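Guanylate kinase (Coxiella burnetii, PDB 3TR0) transfers a phosphate group from ATP to GMP, giving ADP and GDP, and so probably serves the recycling of GMP and, indirectly, of cGMP. Local coordinates at residues S13-S16 / G17-K20; Y83-K87 / D88-R92; P127-E130 / A131-E134; V169-N172 / F173-V177; K196-S199 / R200-A203. One frame throughout, in Å; residues are numbered along the deposited sequence.

Interaction 1 (S13-S16 / G17-K20); sequences SAPS and GAGK. With 5GP (guanosine-5'-monophosphate), chain D; SO4 (sulfate ion), chain B.
Ala14 and Pro15 close on Ala18 and Lys20 in the turn between strand 9-13 and helix 20-30, a P-loop (Walker A) whose residues 14-20 belong to the predicted ATP site. Apolar contacts hold the two limbs together. The methyl CB of Ala18 is met by Ala14 CB at 3.9 Å and more loosely by Pro15 CG, while Ala14 CB also lies against the first carbon of the Lys20 chain. The backbone turn itself, type II from Pro15 to Ala18, is closed by a weak hydrogen bond from Ala18 N to Pro15 O. Gly17 and Gly19 both have positive phi, a backbone shape suited to glycine.

Most of the grip on the anion comes from backbone N-H groups. A sulfate, probably from the crystallisation liquor, takes a nearly straight bond from Gly17 N to its O2 (2.9 Å, 174°), another from Gly19 N to O4 at 2.7 Å, and one from Lys20 N to O3; Thr21 N and Arg139 complete its site. This grip is consistent with a site for an ATP phosphate. Polar links toward GMP run through Lys20. A bend at chi3 (60°) turns the end of its chain toward the nucleotide, where NZ makes a weak bond to O3' at 3.3 Å. A water with sulfate O3 and Ala14 O as further partners accepts from Lys20 NZ at 2.9 Å.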
# COMPACT_ATOMS: atom_id res chain seq x y z
N SER A 13 12.77 -4.80 -8.80
CA SER A 13 14.03 -4.49 -9.48
C SER A 13 15.08 -4.01 -8.49
O SER A 13 14.75 -3.42 -7.46
CB SER A 13 13.82 -3.44 -10.57
OG SER A 13 12.83 -3.85 -11.50
N ALA A 14 16.35 -4.26 -8.81
CA ALA A 14 17.45 -3.86 -7.95
C ALA A 14 18.78 -4.07 -8.67
O ALA A 14 18.87 -4.89 -9.57
CB ALA A 14 17.42 -4.64 -6.65
N PRO A 15 19.80 -3.31 -8.27
CA PRO A 15 21.13 -3.55 -8.85
C PRO A 15 21.63 -4.92 -8.40
O PRO A 15 21.21 -5.40 -7.34
CB PRO A 15 21.98 -2.43 -8.25
CG PRO A 15 21.27 -2.04 -6.98
CD PRO A 15 19.81 -2.20 -7.30
N SER A 16 22.48 -5.55 -9.19
CA SER A 16 23.07 -6.82 -8.80
C SER A 16 23.81 -6.64 -7.47
O SER A 16 24.50 -5.64 -7.27
CB SER A 16 24.02 -7.34 -9.88
OG SER A 16 23.32 -7.62 -11.08
N GLY A 17 23.65 -7.61 -6.58
CA GLY A 17 24.31 -7.56 -5.28
C GLY A 17 23.49 -6.90 -4.19
O GLY A 17 23.98 -6.68 -3.08
N ALA A 18 22.24 -6.57 -4.49
CA ALA A 18 21.38 -5.90 -3.52
C ALA A 18 20.65 -6.88 -2.61
O ALA A 18 20.02 -6.47 -1.63
CB ALA A 18 20.39 -4.98 -4.22
N GLY A 19 20.73 -8.17 -2.93
CA GLY A 19 20.10 -9.20 -2.12
C GLY A 19 18.64 -9.43 -2.48
O GLY A 19 17.86 -9.97 -1.69
N LYS A 20 18.28 -9.02 -3.69
CA LYS A 20 16.90 -9.11 -4.15
C LYS A 20 16.39 -10.54 -4.24
O LYS A 20 15.31 -10.85 -3.77
CB LYS A 20 16.77 -8.42 -5.51
CG LYS A 20 15.42 -8.62 -6.17
CD LYS A 20 15.56 -8.49 -7.67
CE LYS A 20 16.52 -9.54 -8.20
NZ LYS A 20 16.91 -9.29 -9.61
P 5GP D . 21.68 -12.55 -13.07
O1P 5GP D . 21.02 -13.74 -12.42
O2P 5GP D . 22.43 -12.76 -14.35
O3P 5GP D . 22.56 -11.87 -12.05
O5' 5GP D . 20.59 -11.41 -13.28
C5' 5GP D . 20.86 -10.28 -14.09
C4' 5GP D . 19.74 -9.28 -14.03
O4' 5GP D . 18.83 -9.52 -15.13
C3' 5GP D . 18.84 -9.37 -12.80
O3' 5GP D . 19.40 -8.72 -11.67
C2' 5GP D . 17.54 -8.74 -13.28
O2' 5GP D . 17.58 -7.33 -13.15
C1' 5GP D . 17.54 -9.09 -14.78
N9 5GP D . 16.58 -10.16 -15.11
C8 5GP D . 16.53 -11.42 -14.68
N7 5GP D . 15.48 -12.04 -15.28
C5 5GP D . 14.88 -11.14 -16.09
C6 5GP D . 13.79 -11.17 -16.95
O6 5GP D . 13.11 -12.21 -17.10
N1 5GP D . 13.47 -10.06 -17.63
C2 5GP D . 14.18 -8.92 -17.50
N2 5GP D . 13.85 -7.81 -18.19
N3 5GP D . 15.24 -8.87 -16.68
C4 5GP D . 15.60 -9.97 -15.98
S SO4 B . 20.85 -9.82 -5.99
O1 SO4 B . 19.88 -10.89 -6.17
O2 SO4 B . 21.83 -9.85 -7.06
O3 SO4 B . 20.17 -8.52 -5.99
O4 SO4 B . 21.55 -10.01 -4.72
O HOH W 1 19.15 -7.82 -8.57

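Interaction 2 (Y83-K87 / D88-R92); sequences YGTEK and DWVLR. With 5GP (guanosine-5'-monophosphate), chain D.
Glu86 folds its carboxylate over the first turn of helix 87-95 and accepts from two backbone N-H groups, the mark of a side-chain N-cap. Trp89 N reaches OE1 of Glu86 at 2.9 Å, on the syn side and 29° out of the carboxylate plane. Asp88 N meets Glu86 OE2 at 3.0 Å from well above that plane (56°). The bend at chi2 of Glu86 (-86°) turns the group back over the helix start, where its two oxygens also rest near CB of Asp88 and CB of Trp89. Next to the cap, the methyl CG2 of Thr85 touches Val90 CG2 at 3.6 Å, the two side chains crossing at about a right angle. Leu91 N bonds to Lys87 O at 3.2 Å, and Leu91 CD1 lies against the aliphatic part of Lys87.

Farther out, a water links Glu86 OE1, by a weak bond, to Arg92 NH1. The guanidinium of Arg92 lies with one face over Trp89 CA and meets Asp88 OD2 at its edge, in plane, in a salt bridge of 2.6 Å to NH1. Thr85 OG1 is held by Glu74, which also binds GMP. Earlier in strand 81-86, Tyr83 donates from OH to O2P of GMP at 2.6 Å, and the ribose O4' sits over the centre of one ring face. The strand thus carries nucleotide-binding groups and runs directly into a helix cap. The Glu86 charge, placed at the helix N-terminus, should interact favourably with the helix dipole.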
# COMPACT_ATOMS: atom_id res chain seq x y z
N TYR A 83 17.40 -12.10 -21.18
CA TYR A 83 16.49 -12.55 -20.13
C TYR A 83 15.05 -12.21 -20.54
O TYR A 83 14.79 -11.16 -21.12
CB TYR A 83 16.78 -11.82 -18.82
CG TYR A 83 18.20 -11.94 -18.31
CD1 TYR A 83 18.50 -12.73 -17.21
CD2 TYR A 83 19.24 -11.23 -18.91
CE1 TYR A 83 19.78 -12.84 -16.73
CE2 TYR A 83 20.53 -11.33 -18.44
CZ TYR A 83 20.80 -12.14 -17.34
OH TYR A 83 22.08 -12.24 -16.87
N GLY A 84 14.11 -13.09 -20.21
CA GLY A 84 12.72 -12.82 -20.53
C GLY A 84 11.72 -13.53 -19.64
O GLY A 84 12.04 -14.55 -19.02
N THR A 85 10.51 -12.99 -19.59
CA THR A 85 9.42 -13.58 -18.83
C THR A 85 8.47 -14.30 -19.77
O THR A 85 7.80 -13.67 -20.58
CB THR A 85 8.63 -12.50 -18.06
OG1 THR A 85 9.49 -11.85 -17.11
CG2 THR A 85 7.46 -13.12 -17.32
N GLU A 86 8.41 -15.62 -19.65
CA GLU A 86 7.50 -16.41 -20.48
C GLU A 86 6.06 -15.99 -20.17
O GLU A 86 5.63 -15.97 -19.01
CB GLU A 86 7.71 -17.90 -20.25
CG GLU A 86 7.12 -18.81 -21.33
CD GLU A 86 5.67 -19.14 -21.07
OE1 GLU A 86 5.33 -19.42 -19.90
OE2 GLU A 86 4.87 -19.12 -22.03
N LYS A 87 5.33 -15.62 -21.22
CA LYS A 87 4.02 -14.99 -21.07
C LYS A 87 2.93 -15.92 -20.53
O LYS A 87 2.14 -15.53 -19.67
CB LYS A 87 3.56 -14.40 -22.40
CG LYS A 87 2.22 -13.69 -22.32
CD LYS A 87 1.64 -13.43 -23.69
CE LYS A 87 1.40 -14.73 -24.44
NZ LYS A 87 0.82 -14.50 -25.79
N ASP A 88 2.87 -17.13 -21.06
CA ASP A 88 1.75 -18.01 -20.75
C ASP A 88 1.69 -18.42 -19.28
O ASP A 88 0.61 -18.48 -18.69
CB ASP A 88 1.74 -19.24 -21.66
CG ASP A 88 0.38 -19.90 -21.73
OD1 ASP A 88 -0.56 -19.25 -22.24
OD2 ASP A 88 0.25 -21.05 -21.28
N TRP A 89 2.84 -18.71 -18.69
CA TRP A 89 2.86 -19.12 -17.30
C TRP A 89 2.29 -18.03 -16.40
O TRP A 89 1.52 -18.31 -15.49
CB TRP A 89 4.28 -19.47 -16.85
CG TRP A 89 4.34 -19.88 -15.41
CD1 TRP A 89 4.25 -21.15 -14.92
CD2 TRP A 89 4.49 -19.02 -14.28
NE1 TRP A 89 4.34 -21.14 -13.55
CE2 TRP A 89 4.49 -19.84 -13.13
CE3 TRP A 89 4.64 -17.64 -14.12
CZ2 TRP A 89 4.64 -19.32 -11.85
CZ3 TRP A 89 4.78 -17.13 -12.84
CH2 TRP A 89 4.77 -17.97 -11.72
N VAL A 90 2.66 -16.79 -16.68
CA VAL A 90 2.19 -15.66 -15.88
C VAL A 90 0.66 -15.53 -15.97
O VAL A 90 -0.02 -15.40 -14.96
CB VAL A 90 2.85 -14.35 -16.34
CG1 VAL A 90 2.18 -13.15 -15.67
CG2 VAL A 90 4.34 -14.36 -16.02
N LEU A 91 0.14 -15.58 -17.19
CA LEU A 91 -1.30 -15.44 -17.39
C LEU A 91 -2.09 -16.58 -16.75
O LEU A 91 -3.19 -16.37 -16.26
CB LEU A 91 -1.64 -15.29 -18.87
CG LEU A 91 -1.00 -14.07 -19.55
CD1 LEU A 91 -1.49 -13.93 -20.98
CD2 LEU A 91 -1.28 -12.80 -18.75
N ARG A 92 -1.53 -17.79 -16.76
CA ARG A 92 -2.17 -18.90 -16.06
C ARG A 92 -2.31 -18.63 -14.56
O ARG A 92 -3.35 -18.93 -13.96
CB ARG A 92 -1.42 -20.21 -16.29
CG ARG A 92 -1.51 -20.72 -17.71
CD ARG A 92 -1.27 -22.23 -17.78
NE ARG A 92 0.01 -22.64 -17.19
CZ ARG A 92 1.17 -22.60 -17.84
NH1 ARG A 92 1.23 -22.15 -19.08
NH2 ARG A 92 2.28 -23.00 -17.23
P 5GP D . 21.68 -12.55 -13.07
O1P 5GP D . 21.02 -13.74 -12.42
O2P 5GP D . 22.43 -12.76 -14.35
O3P 5GP D . 22.56 -11.87 -12.05
O5' 5GP D . 20.59 -11.41 -13.28
C5' 5GP D . 20.86 -10.28 -14.09
C4' 5GP D . 19.74 -9.28 -14.03
O4' 5GP D . 18.83 -9.52 -15.13
C3' 5GP D . 18.84 -9.37 -12.80
O3' 5GP D . 19.40 -8.72 -11.67
C2' 5GP D . 17.54 -8.74 -13.28
O2' 5GP D . 17.58 -7.33 -13.15
C1' 5GP D . 17.54 -9.09 -14.78
N9 5GP D . 16.58 -10.16 -15.11
C8 5GP D . 16.53 -11.42 -14.68
N7 5GP D . 15.48 -12.04 -15.28
C5 5GP D . 14.88 -11.14 -16.09
C6 5GP D . 13.79 -11.17 -16.95
O6 5GP D . 13.11 -12.21 -17.10
N1 5GP D . 13.47 -10.06 -17.63
C2 5GP D . 14.18 -8.92 -17.50
N2 5GP D . 13.85 -7.81 -18.19
N3 5GP D . 15.24 -8.87 -16.68
C4 5GP D . 15.60 -9.97 -15.98
O HOH W 2 3.83 -21.84 -20.89

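Interaction 3 (P127-E130 / A131-E134); sequences PSIE and ALRE
Ser128 turns its hydroxyl toward the backbone of Ala131 and caps helix 129-137, a classical serine N-cap that follows strand 120-125 of the parallel sheet of this P-loop kinase. With chi1 at 67°, OG stands between the backbone N and the carbonyl carbon of its own residue, a position that brings it to 3.1 Å from Ala131 N. The N-H points at it with an angle of 142°. The same N-H also makes a weak bond to Ser128 O.

Pro127 comes from the flank. CG and CD of its ring meet the methyl of Ala131, with CD to CB at 3.9 Å, and this CB also lies 3.6 Å from Ser128 OG. The alanine methyl is therefore bordered by the proline ring and the capping hydroxyl together. At the next position, the side chains of Ile129 and Leu132 approach through their ends, CD1 to CD1 at 4.3 Å; the isoleucine CB points away from 131-134. Ile129 also packs on Arg155 and Met158 of helix 147-158, and on Leu205 of the second subunit. Leu132 instead reaches Pro15 and Ala18, packing this helix start on the phosphate-binding loop.

Arg133 and Glu134 are exposed. Their CB atoms lie beside the Glu130 carbonyl, and Glu134 N takes the helical bond to Glu130 O at 2.9 Å.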
# COMPACT_ATOMS: atom_id res chain seq x y z
N PRO A 127 22.17 -0.48 1.22
CA PRO A 127 22.45 0.57 2.20
C PRO A 127 23.70 1.37 1.84
O PRO A 127 23.96 2.43 2.42
CB PRO A 127 22.65 -0.22 3.50
CG PRO A 127 23.13 -1.55 3.05
CD PRO A 127 22.43 -1.83 1.75
N SER A 128 24.46 0.88 0.87
CA SER A 128 25.64 1.57 0.38
C SER A 128 26.15 0.90 -0.89
O SER A 128 25.81 -0.25 -1.17
CB SER A 128 26.74 1.57 1.44
OG SER A 128 27.23 0.25 1.66
N ILE A 129 26.97 1.61 -1.65
CA ILE A 129 27.61 1.02 -2.83
C ILE A 129 28.54 -0.10 -2.39
O ILE A 129 28.66 -1.12 -3.08
CB ILE A 129 28.41 2.06 -3.63
CG1 ILE A 129 27.47 3.04 -4.33
CG2 ILE A 129 29.29 1.37 -4.66
CD1 ILE A 129 26.64 2.41 -5.42
N GLU A 130 29.19 0.08 -1.25
CA GLU A 130 30.12 -0.92 -0.75
C GLU A 130 29.42 -2.24 -0.42
O GLU A 130 30.01 -3.32 -0.55
CB GLU A 130 30.89 -0.38 0.46
CG GLU A 130 31.79 0.80 0.10
CD GLU A 130 32.55 1.35 1.30
OE1 GLU A 130 32.21 0.99 2.44
OE2 GLU A 130 33.48 2.16 1.09
N ALA A 131 28.15 -2.16 -0.02
CA ALA A 131 27.36 -3.36 0.25
C ALA A 131 27.22 -4.23 -1.00
O ALA A 131 27.28 -5.46 -0.92
CB ALA A 131 25.99 -2.98 0.79
N LEU A 132 27.04 -3.59 -2.15
CA LEU A 132 26.96 -4.31 -3.41
C LEU A 132 28.26 -5.03 -3.72
O LEU A 132 28.26 -6.22 -4.06
CB LEU A 132 26.63 -3.36 -4.56
CG LEU A 132 25.31 -2.58 -4.49
CD1 LEU A 132 25.23 -1.62 -5.65
CD2 LEU A 132 24.13 -3.54 -4.49
N ARG A 133 29.38 -4.31 -3.61
CA ARG A 133 30.68 -4.89 -3.91
C ARG A 133 30.97 -6.07 -2.98
O ARG A 133 31.43 -7.12 -3.42
CB ARG A 133 31.78 -3.84 -3.79
CG ARG A 133 33.15 -4.33 -4.22
CD ARG A 133 34.22 -3.27 -4.01
NE ARG A 133 34.02 -2.10 -4.87
CZ ARG A 133 34.48 -1.99 -6.11
NH1 ARG A 133 35.16 -2.99 -6.66
NH2 ARG A 133 34.25 -0.89 -6.81
N GLU A 134 30.68 -5.88 -1.70
CA GLU A 134 30.85 -6.94 -0.71
C GLU A 134 30.06 -8.19 -1.08
O GLU A 134 30.63 -9.28 -1.16
CB GLU A 134 30.42 -6.45 0.68
CG GLU A 134 30.61 -7.49 1.78
CD GLU A 134 30.25 -6.96 3.15
OE1 GLU A 134 29.68 -5.86 3.23
OE2 GLU A 134 30.54 -7.66 4.15

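Interaction 4 (V169-N172 / F173-V177); sequences VNDN and FDQAV
Val169 opens the contact through its backbone, its carbonyl oxygen lying 3.9 Å from the methyl CB of Ala176 where strand 166-169 passes into the loop before helix 173-187. Asn170 follows, with OD1 lying 4.0 Å from both Phe173 CA and Ala176 CB. Its ND2 is hydrogen-bonded to Ala18 O, so this amide ties the loop to the phosphate-binding turn.

Asp171 has no direct bond to the helix. A water donates both to Asp171 OD1 and to Gln175 OE1, at 2.8 and 2.9 Å, and the same OD1 accepts weakly from Asn172 N.

Asn172 is the N-cap. With CG anti to the backbone N (chi1 179°), its amide swings across the helix start, and OD1 accepts from Gln175 N at 3.0 Å. This N-H lies in the carbonyl plane, on a lone pair of OD1, with an angle of 159° at the hydrogen. The side chain of Gln175 then lays its own amide over that of Asn172: the planes are only 9° apart, a stack in which Asn172 CG and Gln175 NE2 lie 3.2 Å from each other, while the two chains cross at about a right angle. Asn172 O takes the first helical bond, from Ala176 N.

Both oxygens of Asn172 thus receive N-H groups from the first turn, and the stacked glutamine, held by its water bond to Asp171, should restrain rotation of the capping amide.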
# COMPACT_ATOMS: atom_id res chain seq x y z
N VAL A 169 14.74 -0.33 1.34
CA VAL A 169 16.18 -0.48 1.60
C VAL A 169 16.47 -1.83 2.24
O VAL A 169 15.86 -2.20 3.24
CB VAL A 169 16.72 0.63 2.53
CG1 VAL A 169 18.25 0.52 2.67
CG2 VAL A 169 16.35 2.00 2.00
N ASN A 170 17.40 -2.58 1.65
CA ASN A 170 17.79 -3.87 2.22
C ASN A 170 18.97 -3.74 3.16
O ASN A 170 20.08 -4.17 2.85
CB ASN A 170 18.11 -4.89 1.12
CG ASN A 170 18.39 -6.27 1.69
OD1 ASN A 170 18.09 -6.55 2.85
ND2 ASN A 170 18.97 -7.14 0.87
N ASP A 171 18.73 -3.14 4.32
CA ASP A 171 19.75 -2.98 5.34
C ASP A 171 19.56 -4.00 6.46
O ASP A 171 20.52 -4.38 7.14
CB ASP A 171 19.76 -1.55 5.89
CG ASP A 171 18.42 -1.14 6.49
OD1 ASP A 171 17.40 -1.82 6.24
OD2 ASP A 171 18.39 -0.13 7.22
N ASN A 172 18.32 -4.42 6.65
CA ASN A 172 18.00 -5.52 7.56
C ASN A 172 17.03 -6.47 6.87
O ASN A 172 15.93 -6.08 6.50
CB ASN A 172 17.40 -4.99 8.86
CG ASN A 172 17.03 -6.10 9.83
OD1 ASN A 172 16.00 -6.75 9.67
ND2 ASN A 172 17.87 -6.32 10.83
N PHE A 173 17.45 -7.72 6.70
CA PHE A 173 16.67 -8.68 5.92
C PHE A 173 15.22 -8.81 6.38
O PHE A 173 14.29 -8.71 5.57
CB PHE A 173 17.34 -10.05 5.95
CG PHE A 173 16.74 -11.03 4.98
CD1 PHE A 173 17.11 -11.02 3.65
CD2 PHE A 173 15.82 -11.98 5.41
CE1 PHE A 173 16.57 -11.92 2.76
CE2 PHE A 173 15.28 -12.89 4.52
CZ PHE A 173 15.65 -12.86 3.19
N ASP A 174 15.02 -9.05 7.67
CA ASP A 174 13.67 -9.22 8.20
C ASP A 174 12.80 -7.99 7.96
O ASP A 174 11.63 -8.11 7.60
CB ASP A 174 13.71 -9.54 9.69
CG ASP A 174 14.09 -10.98 9.97
OD1 ASP A 174 13.22 -11.86 9.83
OD2 ASP A 174 15.25 -11.23 10.34
N GLN A 175 13.37 -6.81 8.17
CA GLN A 175 12.60 -5.58 8.01
C GLN A 175 12.24 -5.34 6.55
O GLN A 175 11.12 -4.91 6.24
CB GLN A 175 13.39 -4.39 8.58
CG GLN A 175 13.64 -4.53 10.08
CD GLN A 175 14.82 -3.71 10.55
OE1 GLN A 175 15.24 -2.77 9.88
NE2 GLN A 175 15.36 -4.07 11.70
N ALA A 176 13.18 -5.63 5.65
CA ALA A 176 12.94 -5.47 4.22
C ALA A 176 11.85 -6.43 3.74
O ALA A 176 10.97 -6.04 2.98
CB ALA A 176 14.23 -5.70 3.45
N VAL A 177 11.91 -7.68 4.19
CA VAL A 177 10.86 -8.64 3.88
C VAL A 177 9.52 -8.12 4.39
O VAL A 177 8.52 -8.12 3.67
CB VAL A 177 11.14 -10.02 4.48
CG1 VAL A 177 9.96 -10.96 4.24
CG2 VAL A 177 12.42 -10.61 3.88
O HOH W 3 14.85 -1.44 7.29

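Interaction 5 (K196-S199 / R200-A203); sequences KKLS and RLLA
Leu198 meets Leu201 and Leu202 across the break between helix 191-197 and helix 199-204, near the C-terminus. The apolar contacts are loose. Leu198 CB approaches Leu202 CD1 at 4.1 Å, and the branch ends Leu198 CD2 and Leu201 CD2 come to 4.3 Å. The CG of Leu202 also rests on Leu198 O, at 3.4 Å. These leucines belong to the dimer contact as well: Leu198, Leu201 and Leu202 pack on Val169, Pro127 and Leu125 of the second subunit, respectively.

Backbone bonds start the new helix. Leu202 N is bonded to Leu198 O at 2.8 Å, and one residue later Ala203 N reaches Ser199 O at 3.1 Å. Leu198 occupies the N-cap position, yet its apolar side chain can offer no acceptor to the first turn.

A water bridges the break. It donates to Lys197 O and accepts from Arg200 N at 3.1 Å, joining the end of one helix to an N-H at the start of the next.

Charge enters with Arg200, whose chain turns toward Glu204, one turn further along, and forms a salt bridge to it through NH1. Leu198 leaves helical angles (phi -102°, psi 25°) and Ser199 resumes them, the pattern of two short consecutive helices separated by a one-residue break, set here in a C-terminal arm that packs on the second subunit.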
# COMPACT_ATOMS: atom_id res chain seq x y z
N LYS A 196 -14.00 -7.55 -5.97
CA LYS A 196 -14.07 -8.94 -6.40
C LYS A 196 -14.08 -9.90 -5.21
O LYS A 196 -14.97 -10.73 -5.09
CB LYS A 196 -12.89 -9.27 -7.33
CG LYS A 196 -12.86 -8.45 -8.61
CD LYS A 196 -13.83 -8.99 -9.64
CE LYS A 196 -13.90 -8.10 -10.87
NZ LYS A 196 -14.50 -6.77 -10.55
N LYS A 197 -13.09 -9.78 -4.34
CA LYS A 197 -12.97 -10.68 -3.19
C LYS A 197 -14.13 -10.58 -2.20
O LYS A 197 -14.50 -11.57 -1.57
CB LYS A 197 -11.64 -10.47 -2.45
CG LYS A 197 -11.49 -11.37 -1.24
CD LYS A 197 -10.13 -11.23 -0.59
CE LYS A 197 -10.01 -12.14 0.63
NZ LYS A 197 -8.70 -11.99 1.33
N LEU A 198 -14.71 -9.39 -2.07
CA LEU A 198 -15.81 -9.18 -1.14
C LEU A 198 -17.17 -9.14 -1.83
O LEU A 198 -18.12 -8.55 -1.31
CB LEU A 198 -15.61 -7.89 -0.35
CG LEU A 198 -14.39 -7.76 0.55
CD1 LEU A 198 -14.44 -6.43 1.26
CD2 LEU A 198 -14.34 -8.90 1.56
N SER A 199 -17.27 -9.77 -2.99
CA SER A 199 -18.48 -9.72 -3.79
C SER A 199 -19.72 -10.13 -2.99
O SER A 199 -20.76 -9.47 -3.07
CB SER A 199 -18.34 -10.61 -5.02
OG SER A 199 -18.17 -11.97 -4.65
N ARG A 200 -19.61 -11.22 -2.24
CA ARG A 200 -20.74 -11.74 -1.48
C ARG A 200 -21.16 -10.79 -0.36
O ARG A 200 -22.34 -10.52 -0.17
CB ARG A 200 -20.39 -13.11 -0.89
CG ARG A 200 -21.31 -13.55 0.24
CD ARG A 200 -20.65 -14.59 1.12
NE ARG A 200 -19.33 -14.16 1.58
CZ ARG A 200 -19.10 -13.42 2.66
NH1 ARG A 200 -20.11 -13.01 3.41
NH2 ARG A 200 -17.86 -13.09 2.98
N LEU A 201 -20.17 -10.30 0.38
CA LEU A 201 -20.42 -9.39 1.48
C LEU A 201 -21.03 -8.09 0.99
O LEU A 201 -22.04 -7.63 1.52
CB LEU A 201 -19.13 -9.09 2.24
CG LEU A 201 -19.21 -8.02 3.32
CD1 LEU A 201 -20.10 -8.49 4.46
CD2 LEU A 201 -17.83 -7.67 3.83
N LEU A 202 -20.41 -7.49 -0.02
CA LEU A 202 -20.92 -6.24 -0.57
C LEU A 202 -22.36 -6.43 -1.04
O LEU A 202 -23.18 -5.51 -0.93
CB LEU A 202 -20.03 -5.73 -1.71
CG LEU A 202 -18.65 -5.19 -1.30
CD1 LEU A 202 -17.72 -5.07 -2.50
CD2 LEU A 202 -18.78 -3.86 -0.58
N ALA A 203 -22.68 -7.62 -1.54
CA ALA A 203 -24.04 -7.94 -1.94
C ALA A 203 -25.00 -7.85 -0.76
O ALA A 203 -26.01 -7.15 -0.82
CB ALA A 203 -24.09 -9.33 -2.56
O HOH W 4 -17.23 -13.16 -1.67

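Interaction 1 is the buried one: backbone N-H groups around an anion, with small apolar side chains behind them. Interactions 3 and 4 start helices that follow neighbouring strands of the parallel sheet, and both touch interaction 1, through Leu132 and Asn170; Pro127 also packs against the 169-172 loop. Interaction 2, partly buried, shares GMP with interaction 1 but is about 21 Å away between centres. Caps differ in chemistry: a carboxylate in interaction 2, a hydroxyl in 3, an amide in 4 and a water near an apolar N-cap in 5. Interactions 3 and 5 are surface contacts; both, like Val169 in interaction 4, reach the second subunit.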